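Local coordinates for protein nucleoporin nup120 (Schizosaccharomyces pombe, PDB 4GQ2) that serves as a structural component of the nuclear pore complex and may take part in docking transport factors that associate with it transiently, at residues Ala507-Val510 with Ala511-His515; Thr704-Asp708 with Tyr709-Ser713; Lys905-Glu909 with Glu910-Ile914. One frame throughout, in Å; residues are numbered along the deposited sequence.

The three contacts are local ones, each within a continuous run of nine or ten residues, and they sample three kinds of helix position in one chain. Contact 1 lies near the C-terminal end of helix 492-515, contact 2 at the start of the short helix 709-713, and contact 3 where helix 895-909 gives way to helix 913-925. They fall in turn in the beta-propeller, helical and HEAT-repeat regions of the protein, and none touches another: centres lie about 50 Å (contacts 1 and 2), 52 Å (contacts 1 and 3) and 57 Å (contacts 2 and 3) apart. The closest atoms of any two contacts are still about 38 Å apart, between contacts 1 and 2.

Contact 1 (Ala507-Val510 with Ala511-His515); sequences AKLV and AYLDH
Leu-509 and Leu-513 meet one turn apart near the C-terminal end of helix 492-515, an i to i+4 contact within a single alpha helix. CD1 of Leu-509 does the touching, lying 3.9 Å from CG of Leu-513, with CD1 of Leu-513 only slightly farther off. The two side chains lie at a slant to each other. In Leu-509, CG stands anti to the backbone N (chi1 -178°), which swings the branch along the helix to the next turn; CG of Leu-513 lies instead beside its own backbone N and 3.3 Å from O of Leu-509. That oxygen also receives the N-H of Leu-513, N to O 2.9 Å and nearly straight at 168°. Cutting Leu-513 back to an alanine is likely to leave CD1 of Leu-509 without its apolar partner on the next turn. Tyr-512 adds a looser neighbour, its CD2 4.4 Å from CD1 of Leu-509, while its OH is hydrogen-bonded to Glu-48. Three further backbone bonds run alongside: Ala-511 N to Ala-507 O, 3.0 Å; Tyr-512 N to Lys-508 O, 2.8 Å and more bent; and Asp-514 N to Val-510 O, 2.9 Å. Asp-514 also hydrogen-bonds Ser-433, just before helix 434-443, and its salt bridge to Lys-539 links the helix to strand 539-544 of the eight-stranded mixed sheet. Successive i to i+4 backbone bonds mark an alpha helix, here packed through Val-510 against Ser-436 and Ala-440 of helix 434-443 within the beta-propeller region.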
loop_
_atom_site.group_PDB
_atom_site.type_symbol
_atom_site.label_atom_id
_atom_site.label_comp_id
_atom_site.label_asym_id
_atom_site.label_seq_id
_atom_site.Cartn_x
_atom_site.Cartn_y
_atom_site.Cartn_z
ATOM N N ALA A 507 16.185 7.888 -5.007
ATOM C CA ALA A 507 15.986 6.443 -4.935
ATOM C C ALA A 507 17.313 5.703 -4.855
ATOM O O ALA A 507 17.441 4.733 -4.098
ATOM C CB ALA A 507 15.163 5.952 -6.119
ATOM N N LYS A 508 18.297 6.166 -5.624
ATOM C CA LYS A 508 19.647 5.583 -5.586
ATOM C C LYS A 508 20.314 5.764 -4.227
ATOM O O LYS A 508 20.943 4.842 -3.718
ATOM C CB LYS A 508 20.542 6.152 -6.692
ATOM C CG LYS A 508 20.388 5.454 -8.034
ATOM C CD LYS A 508 21.603 5.710 -8.918
ATOM C CE LYS A 508 21.521 4.966 -10.244
ATOM N NZ LYS A 508 20.638 5.648 -11.233
ATOM N N LEU A 509 20.164 6.945 -3.635
ATOM C CA LEU A 509 20.725 7.200 -2.310
ATOM C C LEU A 509 20.078 6.304 -1.255
ATOM O O LEU A 509 20.773 5.715 -0.424
ATOM C CB LEU A 509 20.586 8.675 -1.932
ATOM C CG LEU A 509 21.185 9.088 -0.583
ATOM C CD1 LEU A 509 22.608 8.554 -0.408
ATOM C CD2 LEU A 509 21.114 10.606 -0.393
ATOM N N VAL A 510 18.753 6.203 -1.309
ATOM C CA VAL A 510 18.005 5.359 -0.395
ATOM C C VAL A 510 18.477 3.905 -0.482
ATOM O O VAL A 510 18.855 3.316 0.532
ATOM C CB VAL A 510 16.490 5.458 -0.654
ATOM C CG1 VAL A 510 15.740 4.375 0.111
ATOM C CG2 VAL A 510 15.984 6.831 -0.252
ATOM N N ALA A 511 18.474 3.346 -1.690
ATOM C CA ALA A 511 18.953 1.979 -1.916
ATOM C C ALA A 511 20.413 1.811 -1.517
ATOM O O ALA A 511 20.797 0.754 -1.013
ATOM C CB ALA A 511 18.749 1.556 -3.372
ATOM N N TYR A 512 21.220 2.849 -1.733
ATOM C CA TYR A 512 22.651 2.784 -1.416
ATOM C C TYR A 512 22.887 2.697 0.090
ATOM O O TYR A 512 23.673 1.875 0.560
ATOM C CB TYR A 512 23.417 3.970 -2.023
ATOM C CG TYR A 512 24.847 4.080 -1.544
ATOM C CD1 TYR A 512 25.858 3.264 -2.073
ATOM C CD2 TYR A 512 25.191 4.999 -0.552
ATOM C CE1 TYR A 512 27.169 3.369 -1.622
ATOM C CE2 TYR A 512 26.492 5.109 -0.096
ATOM C CZ TYR A 512 27.477 4.298 -0.627
ATOM O OH TYR A 512 28.758 4.434 -0.149
ATOM N N LEU A 513 22.196 3.545 0.839
ATOM C CA LEU A 513 22.297 3.528 2.290
ATOM C C LEU A 513 21.727 2.242 2.862
ATOM O O LEU A 513 22.343 1.619 3.735
ATOM C CB LEU A 513 21.564 4.724 2.887
ATOM C CG LEU A 513 22.126 6.114 2.582
ATOM C CD1 LEU A 513 21.223 7.141 3.232
ATOM C CD2 LEU A 513 23.556 6.263 3.079
ATOM N N ASP A 514 20.560 1.838 2.356
ATOM C CA ASP A 514 19.838 0.729 2.950
ATOM C C ASP A 514 20.533 -0.588 2.731
ATOM O O ASP A 514 20.366 -1.512 3.520
ATOM C CB ASP A 514 18.410 0.622 2.428
ATOM C CG ASP A 514 17.582 -0.358 3.241
ATOM O OD1 ASP A 514 17.284 -0.065 4.418
ATOM O OD2 ASP A 514 17.247 -1.428 2.715
ATOM N N HIS A 515 21.301 -0.667 1.653
ATOM C CA HIS A 515 22.028 -1.873 1.297
ATOM C C HIS A 515 23.096 -2.236 2.296
ATOM O O HIS A 515 23.439 -3.408 2.438
ATOM C CB HIS A 515 22.601 -1.754 -0.115
ATOM C CG HIS A 515 23.158 -3.044 -0.651
ATOM N ND1 HIS A 515 22.524 -4.231 -0.494
ATOM C CD2 HIS A 515 24.325 -3.309 -1.363
ATOM C CE1 HIS A 515 23.250 -5.204 -1.075
ATOM N NE2 HIS A 515 24.354 -4.640 -1.606
#

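Contact 2 (Thr704-Asp708 with Tyr709-Ser713); sequences TSQQD and YELQS
Asp-708 caps the N-terminus of helix 709-713: it is the N-cap residue, and its carboxylate accepts the backbone N-H of Leu-711, three residues on. OD1 of Asp-708 lies 2.8 Å from N of Leu-711, the N-H pointing at it at 160°, and the donor arrives nearly along the C-O axis of the carboxylate. With CG anti to its own backbone N (chi1 179°), Asp-708 folds its carboxylate over the first turn and brings OD1 within 3.2 Å of CB of Leu-711; the two side chains meet at about a right angle. The helix proper opens with Gln-712 N bonded to Asp-708 O at 3.2 Å, straight at 172°. Ahead of the cap, the loop turns back through an inverse gamma turn centred on Gln-707. CB of Gln-706 lies 3.9 Å from CD2 of Leu-711, an apolar touch beside helix 630-641, where Val-641 also meets Leu-711. The carboxamide of Gln-712 reaches back to Thr-704, just past helix 672-703, its CD 3.6 Å from CA of Thr-704. Thr-704 OG1 is itself bonded to Leu-700 O. The negative carboxylate of Asp-708 at the N-terminal end of the helix would probably be favourable for its dipole, and OD1 accepts a first-turn N-H through a short, nearly straight bond.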
loop_
_atom_site.group_PDB
_atom_site.type_symbol
_atom_site.label_atom_id
_atom_site.label_comp_id
_atom_site.label_asym_id
_atom_site.label_seq_id
_atom_site.Cartn_x
_atom_site.Cartn_y
_atom_site.Cartn_z
ATOM N N THR A 704 -7.535 -15.559 -30.663
ATOM C CA THR A 704 -8.917 -15.386 -31.114
ATOM C C THR A 704 -9.074 -14.229 -32.101
ATOM O O THR A 704 -10.178 -13.948 -32.560
ATOM C CB THR A 704 -9.908 -15.218 -29.937
ATOM O OG1 THR A 704 -9.592 -14.025 -29.195
ATOM C CG2 THR A 704 -9.865 -16.442 -29.010
ATOM N N SER A 705 -7.970 -13.565 -32.424
ATOM C CA SER A 705 -7.978 -12.494 -33.420
ATOM C C SER A 705 -7.281 -12.934 -34.708
ATOM O O SER A 705 -7.182 -12.164 -35.664
ATOM C CB SER A 705 -7.294 -11.248 -32.859
ATOM O OG SER A 705 -7.841 -10.896 -31.601
ATOM N N GLN A 706 -6.793 -14.173 -34.724
ATOM C CA GLN A 706 -6.094 -14.712 -35.887
ATOM C C GLN A 706 -7.026 -15.314 -36.925
ATOM O O GLN A 706 -7.940 -16.070 -36.590
ATOM C CB GLN A 706 -5.092 -15.772 -35.443
ATOM C CG GLN A 706 -3.641 -15.375 -35.622
ATOM C CD GLN A 706 -3.353 -13.930 -35.281
ATOM O OE1 GLN A 706 -3.474 -13.506 -34.134
ATOM N NE2 GLN A 706 -2.952 -13.167 -36.283
ATOM N N GLN A 707 -6.781 -14.980 -38.190
ATOM C CA GLN A 707 -7.478 -15.624 -39.303
ATOM C C GLN A 707 -6.756 -16.911 -39.701
ATOM O O GLN A 707 -6.240 -17.032 -40.812
ATOM C CB GLN A 707 -7.618 -14.670 -40.496
ATOM C CG GLN A 707 -8.361 -13.376 -40.187
ATOM C CD GLN A 707 -9.762 -13.608 -39.635
ATOM O OE1 GLN A 707 -10.659 -14.062 -40.349
ATOM N NE2 GLN A 707 -9.956 -13.289 -38.360
ATOM N N ASP A 708 -6.702 -17.858 -38.768
ATOM C CA ASP A 708 -6.124 -19.173 -39.012
ATOM C C ASP A 708 -7.082 -20.175 -38.422
ATOM O O ASP A 708 -7.228 -20.253 -37.199
ATOM C CB ASP A 708 -4.738 -19.306 -38.372
ATOM C CG ASP A 708 -4.120 -20.683 -38.581
ATOM O OD1 ASP A 708 -4.568 -21.666 -37.945
ATOM O OD2 ASP A 708 -3.160 -20.781 -39.371
ATOM N N TYR A 709 -7.731 -20.938 -39.299
ATOM C CA TYR A 709 -8.807 -21.831 -38.895
ATOM C C TYR A 709 -8.361 -22.901 -37.904
ATOM O O TYR A 709 -9.045 -23.137 -36.910
ATOM C CB TYR A 709 -9.508 -22.473 -40.114
ATOM C CG TYR A 709 -10.734 -23.263 -39.711
ATOM C CD1 TYR A 709 -11.986 -22.652 -39.635
ATOM C CD2 TYR A 709 -10.633 -24.613 -39.351
ATOM C CE1 TYR A 709 -13.106 -23.366 -39.236
ATOM C CE2 TYR A 709 -11.747 -25.335 -38.945
ATOM C CZ TYR A 709 -12.981 -24.711 -38.893
ATOM O OH TYR A 709 -14.091 -25.426 -38.495
ATOM N N GLU A 710 -7.228 -23.546 -38.167
ATOM C CA GLU A 710 -6.796 -24.666 -37.323
ATOM C C GLU A 710 -6.366 -24.214 -35.931
ATOM O O GLU A 710 -6.607 -24.920 -34.945
ATOM C CB GLU A 710 -5.708 -25.521 -38.002
ATOM C CG GLU A 710 -4.912 -26.390 -37.025
ATOM C CD GLU A 710 -4.687 -27.821 -37.492
ATOM O OE1 GLU A 710 -3.511 -28.200 -37.688
ATOM O OE2 GLU A 710 -5.675 -28.573 -37.641
ATOM N N LEU A 711 -5.729 -23.046 -35.855
ATOM C CA LEU A 711 -5.339 -22.472 -34.569
ATOM C C LEU A 711 -6.576 -22.229 -33.735
ATOM O O LEU A 711 -6.682 -22.720 -32.609
ATOM C CB LEU A 711 -4.581 -21.150 -34.745
ATOM C CG LEU A 711 -4.314 -20.332 -33.471
ATOM C CD1 LEU A 711 -3.509 -21.124 -32.456
ATOM C CD2 LEU A 711 -3.609 -19.031 -33.811
ATOM N N GLN A 712 -7.513 -21.478 -34.304
ATOM C CA GLN A 712 -8.695 -21.082 -33.568
ATOM C C GLN A 712 -9.627 -22.257 -33.292
ATOM O O GLN A 712 -10.307 -22.283 -32.260
ATOM C CB GLN A 712 -9.412 -19.927 -34.250
ATOM C CG GLN A 712 -10.004 -18.973 -33.225
ATOM C CD GLN A 712 -10.116 -17.552 -33.717
ATOM O OE1 GLN A 712 -9.332 -17.098 -34.557
ATOM N NE2 GLN A 712 -11.097 -16.833 -33.190
ATOM N N SER A 713 -9.613 -23.239 -34.190
ATOM C CA SER A 713 -10.348 -24.493 -34.004
ATOM C C SER A 713 -9.845 -25.229 -32.769
ATOM O O SER A 713 -10.630 -25.795 -32.002
ATOM C CB SER A 713 -10.212 -25.384 -35.241
ATOM O OG SER A 713 -10.664 -26.696 -34.979
#

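Contact 3 (Lys905-Glu909 with Glu910-Ile914); sequences KKLFE and ESAYI
Tyr-913 returns its ring over the end of helix 895-909, where it meets Phe-908 and Ser-911. From CB the chain turns so that CG lies anti to the carbonyl carbon (chi1 -55°), and CD1, the first ring atom across the contact, comes 3.8 Å from CD1 of Phe-908. Next along, CE1 sits 3.8 Å from CE1 of Phe-908 and also meets the backbone O of that residue. The edge of the tyrosine is turned toward the phenylalanine face in an offset edge-to-face pair, ring centroids 5.6 Å apart and planes at 71°. Toward the rim, near CZ, one face of the tyrosine is covered by CA of Ser-911, 3.5 Å above the plane. At the tip, OH has a weak bond with Ser-911 OG, 3.4 Å away. The backbone beneath is a Schellman motif that ends the helix: Ala-912 N reaches back to Leu-907 O at 2.9 Å, and Ser-911 N to Phe-908 O at 3.0 Å, the latter donor standing above the carbonyl plane. Ser-911 takes positive phi as the C-prime residue, and the chain leaves the helix to start helix 913-925. Across the same turn Leu-907 CD1 packs on Ala-912 CB, 3.9 Å apart, the apolar pair usual in this motif, while Leu-907 also meets Val-860 and Phe-863 of helix 856-864. Lys-906 NZ bridges to Glu-909 OE1, on the syn side but tilted out of the carboxylate plane, and to Glu-882. Glu-910 pairs with Lys-852 of helix 840-852.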
loop_
_atom_site.group_PDB
_atom_site.type_symbol
_atom_site.label_atom_id
_atom_site.label_comp_id
_atom_site.label_asym_id
_atom_site.label_seq_id
_atom_site.Cartn_x
_atom_site.Cartn_y
_atom_site.Cartn_z
ATOM N N LYS A 905 -34.301 5.135 8.403
ATOM C CA LYS A 905 -33.618 5.313 9.690
ATOM C C LYS A 905 -32.123 5.567 9.489
ATOM O O LYS A 905 -31.494 6.251 10.300
ATOM C CB LYS A 905 -33.815 4.086 10.602
ATOM C CG LYS A 905 -35.254 3.809 11.024
ATOM C CD LYS A 905 -35.436 2.373 11.505
ATOM C CE LYS A 905 -35.470 2.262 13.024
ATOM N NZ LYS A 905 -36.827 2.563 13.566
ATOM N N LYS A 906 -31.563 5.013 8.411
ATOM C CA LYS A 906 -30.135 5.141 8.140
ATOM C C LYS A 906 -29.797 6.522 7.587
ATOM O O LYS A 906 -28.838 7.150 8.022
ATOM C CB LYS A 906 -29.642 4.041 7.192
ATOM C CG LYS A 906 -28.135 3.833 7.215
ATOM C CD LYS A 906 -27.728 3.029 8.438
ATOM C CE LYS A 906 -26.261 3.209 8.770
ATOM N NZ LYS A 906 -26.033 2.928 10.213
ATOM N N LEU A 907 -30.588 6.998 6.632
ATOM C CA LEU A 907 -30.404 8.350 6.127
ATOM C C LEU A 907 -30.621 9.362 7.250
ATOM O O LEU A 907 -29.978 10.413 7.274
ATOM C CB LEU A 907 -31.342 8.631 4.952
ATOM C CG LEU A 907 -30.955 8.224 3.519
ATOM C CD1 LEU A 907 -29.552 8.683 3.136
ATOM C CD2 LEU A 907 -31.106 6.729 3.293
ATOM N N PHE A 908 -31.510 9.013 8.184
ATOM C CA PHE A 908 -31.860 9.868 9.318
ATOM C C PHE A 908 -30.676 10.091 10.258
ATOM O O PHE A 908 -30.455 11.210 10.721
ATOM C CB PHE A 908 -33.061 9.286 10.088
ATOM C CG PHE A 908 -33.491 10.117 11.269
ATOM C CD1 PHE A 908 -34.350 11.204 11.100
ATOM C CD2 PHE A 908 -33.033 9.820 12.554
ATOM C CE1 PHE A 908 -34.744 11.974 12.186
ATOM C CE2 PHE A 908 -33.421 10.590 13.643
ATOM C CZ PHE A 908 -34.282 11.666 13.460
ATOM N N GLU A 909 -29.923 9.026 10.533
ATOM C CA GLU A 909 -28.754 9.107 11.409
ATOM C C GLU A 909 -27.701 10.039 10.824
ATOM O O GLU A 909 -26.994 10.729 11.561
ATOM C CB GLU A 909 -28.142 7.723 11.649
ATOM C CG GLU A 909 -28.957 6.807 12.552
ATOM C CD GLU A 909 -28.579 5.340 12.405
ATOM O OE1 GLU A 909 -27.371 5.031 12.296
ATOM O OE2 GLU A 909 -29.494 4.487 12.398
ATOM N N GLU A 910 -27.618 10.060 9.497
ATOM C CA GLU A 910 -26.640 10.875 8.781
ATOM C C GLU A 910 -27.186 12.269 8.462
ATOM O O GLU A 910 -26.544 13.048 7.748
ATOM C CB GLU A 910 -26.186 10.161 7.504
ATOM C CG GLU A 910 -25.567 8.788 7.744
ATOM C CD GLU A 910 -24.162 8.847 8.329
ATOM O OE1 GLU A 910 -23.859 8.012 9.207
ATOM O OE2 GLU A 910 -23.359 9.711 7.910
ATOM N N SER A 911 -28.369 12.567 9.003
ATOM C CA SER A 911 -29.000 13.887 8.888
ATOM C C SER A 911 -29.387 14.239 7.452
ATOM O O SER A 911 -29.472 15.417 7.092
ATOM C CB SER A 911 -28.118 14.984 9.506
ATOM O OG SER A 911 -27.618 14.588 10.775
ATOM N N ALA A 912 -29.616 13.208 6.640
ATOM C CA ALA A 912 -30.143 13.378 5.294
ATOM C C ALA A 912 -31.661 13.258 5.354
ATOM O O ALA A 912 -32.239 12.245 4.955
ATOM C CB ALA A 912 -29.547 12.344 4.355
ATOM N N TYR A 913 -32.298 14.313 5.853
ATOM C CA TYR A 913 -33.710 14.272 6.229
ATOM C C TYR A 913 -34.714 14.210 5.072
ATOM O O TYR A 913 -35.799 13.652 5.235
ATOM C CB TYR A 913 -34.036 15.420 7.192
ATOM C CG TYR A 913 -33.147 15.440 8.421
ATOM C CD1 TYR A 913 -33.203 14.411 9.365
ATOM C CD2 TYR A 913 -32.245 16.483 8.639
ATOM C CE1 TYR A 913 -32.392 14.421 10.488
ATOM C CE2 TYR A 913 -31.428 16.502 9.760
ATOM C CZ TYR A 913 -31.508 15.470 10.682
ATOM O OH TYR A 913 -30.698 15.479 11.796
ATOM N N ILE A 914 -34.354 14.755 3.914
ATOM C CA ILE A 914 -35.232 14.703 2.737
ATOM C C ILE A 914 -35.369 13.276 2.203
ATOM O O ILE A 914 -36.471 12.832 1.870
ATOM C CB ILE A 914 -34.743 15.635 1.594
ATOM C CG1 ILE A 914 -34.342 17.022 2.130
ATOM C CG2 ILE A 914 -35.792 15.740 0.486
ATOM C CD1 ILE A 914 -35.499 17.925 2.528
#